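Local coordinates for protein beta-xylanase (Caldicellulosiruptor kristjanssonii, PDB 7NWN) that probably binds plant cell-wall polysaccharide through a calcium-binding family 9 carbohydrate-binding module that belongs to a multimodular xylanase-glucuronoyl esterase, at residues Lys21-Asp33 and Leu196-Asn208. Numbering follows the deposited sequence.
Sequences KRIYVSYGSPVID and LFGEIKLKGRSDN. With CA (calcium ion), chain R; EDO (1,2-ethanediol), chain O.
The guanidinium of Arg22 has the methylene CD of Lys201 over one face, while Glu199 meets it at the edge and Tyr24 OH lies at the edge in plane. The ring of Tyr27 carries Arg205 on one face in a CH-pi contact, CG standing 3.8 Å from the ring centroid; Trp65 meets the same tyrosine edge-to-face. Strand 22-25 pairs in parallel with strand 198-202, joining the N-terminal end of the modelled chain to the last strand of this beta-sandwich module, which in turn runs antiparallel to strand 161-171. Backbone bonds alternate from Glu199 N to Lys21 O through to Lys203 N with Val25 O, the last one 2.9 Å long.

On the Arg22 side, the arginine bends at chi3 (-82°), bringing NE and NH2 side-on to a single oxygen, Glu199 OE1, each at 2.8 Å. The two planes are 26° apart, close to coplanar. With an alanine here, Glu199 OE1 would probably lose both of its arginine donors, and Lys201 CD the flat group beside it. On the face of the sheet opposite Arg22, Glu199, Tyr24 and Lys201, Val25 CG2 packs 3.7 Å from Ile200 CB, and Leu202 CD2 reaches Val25 CB; Leu63 and Trp65 of strand 58-66 close over this apolar layer.

Past the strands, Arg205 turns its charged end to Asp67, its guanidinium nearly perpendicular to the Tyr27 ring. Segment 21-33 goes on to a calcium ion, bound by Val31 O and Asp33 OD1 and completed by Glu35, Asp37, Glu147 and water. Beside Tyr24 CB, Lys203 folds back at chi4 (48°), and its NZ donates to Ser26 OG at 3.1 Å.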
ATOM      1  N   LYS A  21      -2.388 -10.399  11.286  1.00 83.26           N
ATOM      2  CA  LYS A  21      -3.743 -10.926  10.877  1.00 75.49           C
ATOM      3  C   LYS A  21      -3.921 -10.815   9.349  1.00 64.01           C
ATOM      4  O   LYS A  21      -2.931 -10.882   8.605  1.00 51.79           O
ATOM      5  CB  LYS A  21      -4.832 -10.277  11.736  1.00 78.08           C
ATOM      6  CG  LYS A  21      -6.192 -10.951  11.664  1.00 82.53           C
ATOM      7  CD  LYS A  21      -7.296  -9.930  11.558  1.00 92.22           C
ATOM      8  CE  LYS A  21      -8.614 -10.520  11.104  1.00 97.32           C
ATOM      9  NZ  LYS A  21      -9.755  -9.690  11.561  1.00100.46           N
ATOM     10  N   ARG A  22      -5.187 -10.721   8.884  1.00 54.48           N
ATOM     11  CA  ARG A  22      -5.494 -11.066   7.502  1.00 57.10           C
ATOM     12  C   ARG A  22      -6.554 -10.147   6.886  1.00 47.66           C
ATOM     13  O   ARG A  22      -7.613  -9.946   7.457  1.00 54.17           O
ATOM     14  CB  ARG A  22      -5.857 -12.547   7.392  1.00 53.76           C
ATOM     15  CG  ARG A  22      -6.245 -12.993   5.991  1.00 52.69           C
ATOM     16  CD  ARG A  22      -6.714 -14.434   5.945  1.00 56.31           C
ATOM     17  NE  ARG A  22      -5.576 -15.349   5.885  1.00 55.93           N
ATOM     18  CZ  ARG A  22      -5.663 -16.676   5.904  1.00 63.08           C
ATOM     19  NH1 ARG A  22      -6.845 -17.265   5.935  1.00 57.86           N
ATOM     20  NH2 ARG A  22      -4.569 -17.418   5.827  1.00 69.36           N
ATOM     21  N   ILE A  23      -6.258  -9.594   5.706  1.00 42.44           N
ATOM     22  CA  ILE A  23      -7.232  -8.794   4.949  1.00 44.56           C
ATOM     23  C   ILE A  23      -7.645  -9.599   3.698  1.00 34.18           C
ATOM     24  O   ILE A  23      -6.781 -10.137   2.980  1.00 42.68           O
ATOM     25  CB  ILE A  23      -6.608  -7.425   4.571  1.00 43.33           C
ATOM     26  CG1 ILE A  23      -6.330  -6.582   5.816  1.00 46.83           C
ATOM     27  CG2 ILE A  23      -7.456  -6.661   3.549  1.00 41.01           C
ATOM     28  CD1 ILE A  23      -5.360  -5.437   5.585  1.00 42.55           C
ATOM     29  N   TYR A  24      -8.967  -9.721   3.485  1.00 41.34           N
ATOM     30  CA  TYR A  24      -9.542 -10.360   2.302  1.00 39.29           C
ATOM     31  C   TYR A  24      -9.679  -9.249   1.252  1.00 37.06           C
ATOM     32  O   TYR A  24     -10.190  -8.199   1.566  1.00 39.38           O
ATOM     33  CB  TYR A  24     -10.885 -11.040   2.668  1.00 43.26           C
ATOM     34  CG  TYR A  24     -10.682 -12.228   3.576  1.00 46.97           C
ATOM     35  CD1 TYR A  24     -10.367 -13.478   3.051  1.00 50.47           C
ATOM     36  CD2 TYR A  24     -10.677 -12.080   4.969  1.00 55.90           C
ATOM     37  CE1 TYR A  24     -10.115 -14.568   3.880  1.00 59.32           C
ATOM     38  CE2 TYR A  24     -10.439 -13.161   5.816  1.00 55.25           C
ATOM     39  CZ  TYR A  24     -10.159 -14.405   5.261  1.00 61.08           C
ATOM     40  OH  TYR A  24      -9.898 -15.470   6.063  1.00 67.92           O
ATOM     41  N   VAL A  25      -9.091  -9.446   0.080  1.00 39.93           N
ATOM     42  CA  VAL A  25      -9.059  -8.452  -0.985  1.00 37.06           C
ATOM     43  C   VAL A  25      -9.977  -8.897  -2.124  1.00 37.93           C
ATOM     44  O   VAL A  25      -9.779  -9.961  -2.738  1.00 36.56           O
ATOM     45  CB  VAL A  25      -7.623  -8.335  -1.505  1.00 35.89           C
ATOM     46  CG1 VAL A  25      -7.471  -7.213  -2.559  1.00 33.66           C
ATOM     47  CG2 VAL A  25      -6.635  -8.197  -0.340  1.00 36.50           C
ATOM     48  N   SER A  26     -10.943  -8.033  -2.436  1.00 35.83           N
ATOM     49  CA  SER A  26     -11.826  -8.242  -3.578  1.00 33.81           C
ATOM     50  C   SER A  26     -11.159  -7.919  -4.924  1.00 38.42           C
ATOM     51  O   SER A  26     -10.214  -7.132  -5.015  1.00 36.31           O
ATOM     52  CB  SER A  26     -13.026  -7.396  -3.402  1.00 34.90           C
ATOM     53  OG  SER A  26     -13.688  -7.837  -2.243  1.00 34.18           O
ATOM     54  N   TYR A  27     -11.753  -8.503  -5.977  1.00 33.83           N
ATOM     55  CA  TYR A  27     -11.280  -8.481  -7.349  1.00 36.76           C
ATOM     56  C   TYR A  27     -11.849  -7.231  -8.013  1.00 32.83           C
ATOM     57  O   TYR A  27     -13.042  -6.926  -7.869  1.00 32.90           O
ATOM     58  CB  TYR A  27     -11.757  -9.729  -8.103  1.00 31.98           C
ATOM     59  CG  TYR A  27     -11.274  -9.752  -9.526  1.00 32.67           C
ATOM     60  CD1 TYR A  27     -12.014  -9.158 -10.548  1.00 40.55           C
ATOM     61  CD2 TYR A  27     -10.084 -10.357  -9.849  1.00 33.21           C
ATOM     62  CE1 TYR A  27     -11.561  -9.160 -11.861  1.00 44.70           C
ATOM     63  CE2 TYR A  27      -9.613 -10.343 -11.150  1.00 35.70           C
ATOM     64  CZ  TYR A  27     -10.350  -9.764 -12.162  1.00 43.34           C
ATOM     65  OH  TYR A  27      -9.842  -9.812 -13.424  1.00 48.40           O
ATOM     66  N   GLY A  28     -10.979  -6.519  -8.737  1.00 33.97           N
ATOM     67  CA  GLY A  28     -11.430  -5.291  -9.405  1.00 33.74           C
ATOM     68  C   GLY A  28     -10.248  -4.550 -10.007  1.00 32.18           C
ATOM     69  O   GLY A  28      -9.103  -4.813  -9.633  1.00 31.07           O
ATOM     70  N   SER A  29     -10.545  -3.685 -10.985  0.50 31.48           N
ATOM     71  CA  SER A  29      -9.536  -3.018 -11.789  0.50 30.34           C
ATOM     72  C   SER A  29      -9.808  -1.516 -11.732  0.50 33.83           C
ATOM     73  O   SER A  29     -10.608  -1.006 -12.499  0.50 33.90           O
ATOM     74  CB  SER A  29      -9.566  -3.506 -13.221  0.50 29.29           C
ATOM     75  OG  SER A  29      -9.201  -4.874 -13.315  0.50 25.41           O
ATOM     76  N   PRO A  30      -9.200  -0.762 -10.791  1.00 33.49           N
ATOM     77  CA  PRO A  30      -9.347   0.694 -10.784  1.00 30.97           C
ATOM     78  C   PRO A  30      -8.438   1.446 -11.761  1.00 34.38           C
ATOM     79  O   PRO A  30      -7.419   0.931 -12.274  1.00 33.23           O
ATOM     80  CB  PRO A  30      -8.990   1.118  -9.363  1.00 35.38           C
ATOM     81  CG  PRO A  30      -8.184  -0.031  -8.795  1.00 40.63           C
ATOM     82  CD  PRO A  30      -8.483  -1.281  -9.610  1.00 33.99           C
ATOM     83  N   VAL A  31      -8.844   2.693 -11.992  1.00 29.37           N
ATOM     84  CA  VAL A  31      -8.085   3.613 -12.833  1.00 28.61           C
ATOM     85  C   VAL A  31      -7.118   4.389 -11.942  1.00 29.14           C
ATOM     86  O   VAL A  31      -7.553   4.987 -10.951  1.00 27.23           O
ATOM     87  CB  VAL A  31      -9.080   4.528 -13.573  1.00 30.16           C
ATOM     88  CG1 VAL A  31      -8.381   5.665 -14.342  1.00 28.84           C
ATOM     89  CG2 VAL A  31      -9.967   3.667 -14.517  1.00 31.33           C
ATOM     90  N   ILE A  32      -5.836   4.431 -12.352  1.00 30.50           N
ATOM     91  CA  ILE A  32      -4.800   5.078 -11.545  1.00 28.57           C
ATOM     92  C   ILE A  32      -4.781   6.569 -11.908  1.00 30.77           C
ATOM     93  O   ILE A  32      -4.277   6.936 -12.989  1.00 26.00           O
ATOM     94  CB  ILE A  32      -3.406   4.405 -11.753  1.00 33.32           C
ATOM     95  CG1 ILE A  32      -3.443   2.882 -11.472  1.00 30.65           C
ATOM     96  CG2 ILE A  32      -2.345   5.098 -10.884  1.00 29.96           C
ATOM     97  CD1 ILE A  32      -3.905   2.563 -10.059  1.00 32.74           C
ATOM     98  N   ASP A  33      -5.312   7.418 -11.007  1.00 29.43           N
ATOM     99  CA  ASP A  33      -5.417   8.848 -11.321  1.00 29.45           C
ATOM    100  C   ASP A  33      -5.515   9.698 -10.059  1.00 29.73           C
ATOM    101  O   ASP A  33      -5.636  10.916 -10.204  1.00 29.62           O
ATOM    102  CB  ASP A  33      -6.691   9.130 -12.150  1.00 29.86           C
ATOM    103  CG  ASP A  33      -7.976   8.587 -11.512  1.00 33.80           C
ATOM    104  OD1 ASP A  33      -7.966   8.078 -10.349  1.00 31.29           O
ATOM    105  OD2 ASP A  33      -8.994   8.734 -12.143  1.00 35.03           O
ATOM    106  N   LEU A 196       7.432 -10.573   9.255  1.00 47.11           N
ATOM    107  CA  LEU A 196       6.660  -9.680  10.105  1.00 47.33           C
ATOM    108  C   LEU A 196       5.430  -9.123   9.373  1.00 46.71           C
ATOM    109  O   LEU A 196       4.600  -8.445  10.009  1.00 44.26           O
ATOM    110  CB  LEU A 196       7.578  -8.524  10.543  1.00 48.94           C
ATOM    111  CG  LEU A 196       8.730  -8.877  11.480  1.00 48.85           C
ATOM    112  CD1 LEU A 196       9.545  -7.638  11.847  1.00 41.51           C
ATOM    113  CD2 LEU A 196       8.217  -9.558  12.736  1.00 47.66           C
ATOM    114  N   PHE A 197       5.335  -9.334   8.035  1.00 46.56           N
ATOM    115  CA  PHE A 197       4.207  -8.794   7.266  1.00 39.96           C
ATOM    116  C   PHE A 197       2.935  -9.487   7.737  1.00 42.84           C
ATOM    117  O   PHE A 197       3.022 -10.604   8.230  1.00 44.37           O
ATOM    118  CB  PHE A 197       4.337  -9.124   5.778  1.00 40.25           C
ATOM    119  CG  PHE A 197       5.519  -8.504   5.096  1.00 38.31           C
ATOM    120  CD1 PHE A 197       6.338  -7.611   5.780  1.00 41.28           C
ATOM    121  CD2 PHE A 197       5.788  -8.776   3.771  1.00 35.68           C
ATOM    122  CE1 PHE A 197       7.429  -7.033   5.154  1.00 37.14           C
ATOM    123  CE2 PHE A 197       6.866  -8.178   3.138  1.00 42.00           C
ATOM    124  CZ  PHE A 197       7.697  -7.324   3.841  1.00 38.12           C
ATOM    125  N   GLY A 198       1.770  -8.854   7.574  1.00 38.38           N
ATOM    126  CA  GLY A 198       0.491  -9.541   7.679  1.00 36.59           C
ATOM    127  C   GLY A 198       0.195 -10.330   6.400  1.00 35.35           C
ATOM    128  O   GLY A 198       1.094 -10.553   5.573  1.00 41.84           O
ATOM    129  N   GLU A 199      -1.083 -10.715   6.262  1.00 41.46           N
ATOM    130  CA  GLU A 199      -1.534 -11.512   5.129  1.00 43.72           C
ATOM    131  C   GLU A 199      -2.681 -10.815   4.406  1.00 42.92           C
ATOM    132  O   GLU A 199      -3.586 -10.252   5.034  1.00 40.75           O
ATOM    133  CB  GLU A 199      -2.146 -12.819   5.636  1.00 46.71           C
ATOM    134  CG  GLU A 199      -1.104 -13.701   6.274  1.00 55.44           C
ATOM    135  CD  GLU A 199      -1.593 -15.066   6.740  1.00 64.29           C
ATOM    136  OE1 GLU A 199      -2.818 -15.379   6.602  1.00 53.20           O
ATOM    137  OE2 GLU A 199      -0.735 -15.819   7.204  1.00 66.80           O
ATOM    138  N   ILE A 200      -2.651 -10.947   3.075  1.00 41.28           N
ATOM    139  CA  ILE A 200      -3.818 -10.668   2.273  1.00 40.23           C
ATOM    140  C   ILE A 200      -4.186 -11.968   1.558  1.00 37.03           C
ATOM    141  O   ILE A 200      -3.320 -12.680   1.052  1.00 42.06           O
ATOM    142  CB  ILE A 200      -3.528  -9.513   1.273  1.00 38.01           C
ATOM    143  CG1 ILE A 200      -2.352  -9.813   0.335  1.00 40.09           C
ATOM    144  CG2 ILE A 200      -3.332  -8.225   2.065  1.00 35.88           C
ATOM    145  CD1 ILE A 200      -2.080  -8.754  -0.754  1.00 43.73           C
ATOM    146  N   LYS A 201      -5.491 -12.209   1.473  1.00 40.93           N
ATOM    147  CA  LYS A 201      -5.986 -13.339   0.697  1.00 49.05           C
ATOM    148  C   LYS A 201      -6.950 -12.797  -0.359  1.00 34.63           C
ATOM    149  O   LYS A 201      -7.873 -12.039  -0.013  1.00 38.60           O
ATOM    150  CB  LYS A 201      -6.661 -14.350   1.637  1.00 45.19           C
ATOM    151  CG  LYS A 201      -7.240 -15.597   0.951  1.00 49.87           C
ATOM    152  CD  LYS A 201      -7.525 -16.702   1.943  1.00 56.02           C
ATOM    153  CE  LYS A 201      -7.855 -18.039   1.326  1.00 58.27           C
ATOM    154  NZ  LYS A 201      -8.946 -18.614   2.138  1.00 71.27           N
ATOM    155  N   LEU A 202      -6.665 -13.146  -1.617  1.00 40.01           N
ATOM    156  CA  LEU A 202      -7.397 -12.692  -2.801  1.00 39.51           C
ATOM    157  C   LEU A 202      -8.645 -13.552  -2.966  1.00 47.77           C
ATOM    158  O   LEU A 202      -8.544 -14.788  -2.918  1.00 49.91           O
ATOM    159  CB  LEU A 202      -6.493 -12.853  -4.024  1.00 40.68           C
ATOM    160  CG  LEU A 202      -5.122 -12.199  -3.882  1.00 39.63           C
ATOM    161  CD1 LEU A 202      -4.412 -12.110  -5.221  1.00 39.12           C
ATOM    162  CD2 LEU A 202      -5.251 -10.851  -3.215  1.00 38.75           C
ATOM    163  N   LYS A 203      -9.800 -12.885  -3.100  1.00 43.58           N
ATOM    164  CA  LYS A 203     -11.070 -13.548  -3.405  1.00 44.30           C
ATOM    165  C   LYS A 203     -11.876 -12.760  -4.466  1.00 49.19           C
ATOM    166  O   LYS A 203     -11.506 -11.643  -4.879  1.00 41.50           O
ATOM    167  CB  LYS A 203     -11.849 -13.613  -2.090  1.00 44.15           C
ATOM    168  CG  LYS A 203     -12.348 -12.265  -1.565  1.00 49.71           C
ATOM    169  CD  LYS A 203     -13.278 -12.431  -0.385  1.00 65.49           C
ATOM    170  CE  LYS A 203     -14.040 -11.201   0.053  1.00 67.11           C
ATOM    171  NZ  LYS A 203     -14.672 -10.533  -1.104  1.00 74.17           N
ATOM    172  N   GLY A 204     -12.964 -13.388  -4.953  1.00 50.31           N
ATOM    173  CA  GLY A 204     -14.089 -12.722  -5.605  1.00 48.91           C
ATOM    174  C   GLY A 204     -13.987 -12.687  -7.129  1.00 43.02           C
ATOM    175  O   GLY A 204     -14.739 -11.969  -7.777  1.00 50.19           O
ATOM    176  N   ARG A 205     -13.000 -13.373  -7.718  1.00 40.32           N
ATOM    177  CA  ARG A 205     -12.930 -13.322  -9.166  1.00 49.37           C
ATOM    178  C   ARG A 205     -13.922 -14.345  -9.720  1.00 54.16           C
ATOM    179  O   ARG A 205     -13.867 -15.500  -9.319  1.00 53.91           O
ATOM    180  CB  ARG A 205     -11.548 -13.738  -9.664  1.00 38.94           C
ATOM    181  CG  ARG A 205     -11.389 -13.474 -11.149  1.00 38.96           C
ATOM    182  CD  ARG A 205     -10.096 -14.104 -11.565  1.00 41.55           C
ATOM    183  NE  ARG A 205      -9.800 -13.708 -12.912  1.00 53.83           N
ATOM    184  CZ  ARG A 205     -10.165 -14.401 -13.983  1.00 70.57           C
ATOM    185  NH1 ARG A 205     -10.839 -15.535 -13.839  1.00 73.32           N
ATOM    186  NH2 ARG A 205      -9.852 -13.956 -15.187  1.00 66.42           N
ATOM    187  N   SER A 206     -14.787 -13.941 -10.656  1.00 51.59           N
ATOM    188  CA  SER A 206     -15.684 -14.891 -11.299  1.00 52.46           C
ATOM    189  C   SER A 206     -14.899 -15.929 -12.090  1.00 60.84           C
ATOM    190  O   SER A 206     -13.872 -15.615 -12.702  1.00 67.71           O
ATOM    191  CB  SER A 206     -16.612 -14.232 -12.228  1.00 56.64           C
ATOM    192  OG  SER A 206     -17.113 -15.224 -13.097  1.00 67.51           O
ATOM    193  N   ASP A 207     -15.431 -17.151 -12.131  1.00 71.54           N
ATOM    194  CA  ASP A 207     -14.790 -18.197 -12.916  1.00 84.55           C
ATOM    195  C   ASP A 207     -15.172 -18.072 -14.392  1.00 84.21           C
ATOM    196  O   ASP A 207     -14.326 -18.220 -15.270  1.00 95.23           O
ATOM    197  CB  ASP A 207     -14.975 -19.567 -12.263  1.00 81.92           C
ATOM    198  CG  ASP A 207     -13.998 -19.747 -11.117  1.00 87.79           C
ATOM    199  OD1 ASP A 207     -12.781 -19.669 -11.379  1.00 87.91           O
ATOM    200  OD2 ASP A 207     -14.458 -19.919  -9.972  1.00 92.80           O
ATOM    201  N   ASN A 208     -16.438 -17.730 -14.642  1.00100.14           N
ATOM    202  CA  ASN A 208     -17.010 -17.676 -15.979  1.00105.31           C
ATOM    203  C   ASN A 208     -16.550 -16.384 -16.649  1.00117.04           C
ATOM    204  O   ASN A 208     -15.759 -16.441 -17.590  1.00124.31           O
ATOM    205  CB  ASN A 208     -18.534 -17.827 -15.914  1.00 96.21           C
ATOM    206  CG  ASN A 208     -19.017 -18.277 -14.544  1.00107.08           C
ATOM    207  OD1 ASN A 208     -18.401 -19.131 -13.911  1.00109.88           O
ATOM    208  ND2 ASN A 208     -20.104 -17.700 -14.056  1.00100.20           N
TER
HETATM  209 CA    CA R 317      -8.767   6.111  -9.392  1.00 29.05          CA
HETATM  210  C1  EDO O 314     -12.862  -0.884 -14.460  1.00 87.62           C
HETATM  211  O1  EDO O 314     -12.417   0.215 -13.660  1.00 58.84           O
HETATM  212  C2  EDO O 314     -13.634  -1.942 -13.747  1.00 72.12           C
HETATM  213  O2  EDO O 314     -14.975  -1.573 -13.438  1.00 73.78           O
HETATM  214  O   HOH W   1     -10.551   6.962 -10.839  1.00 27.35           O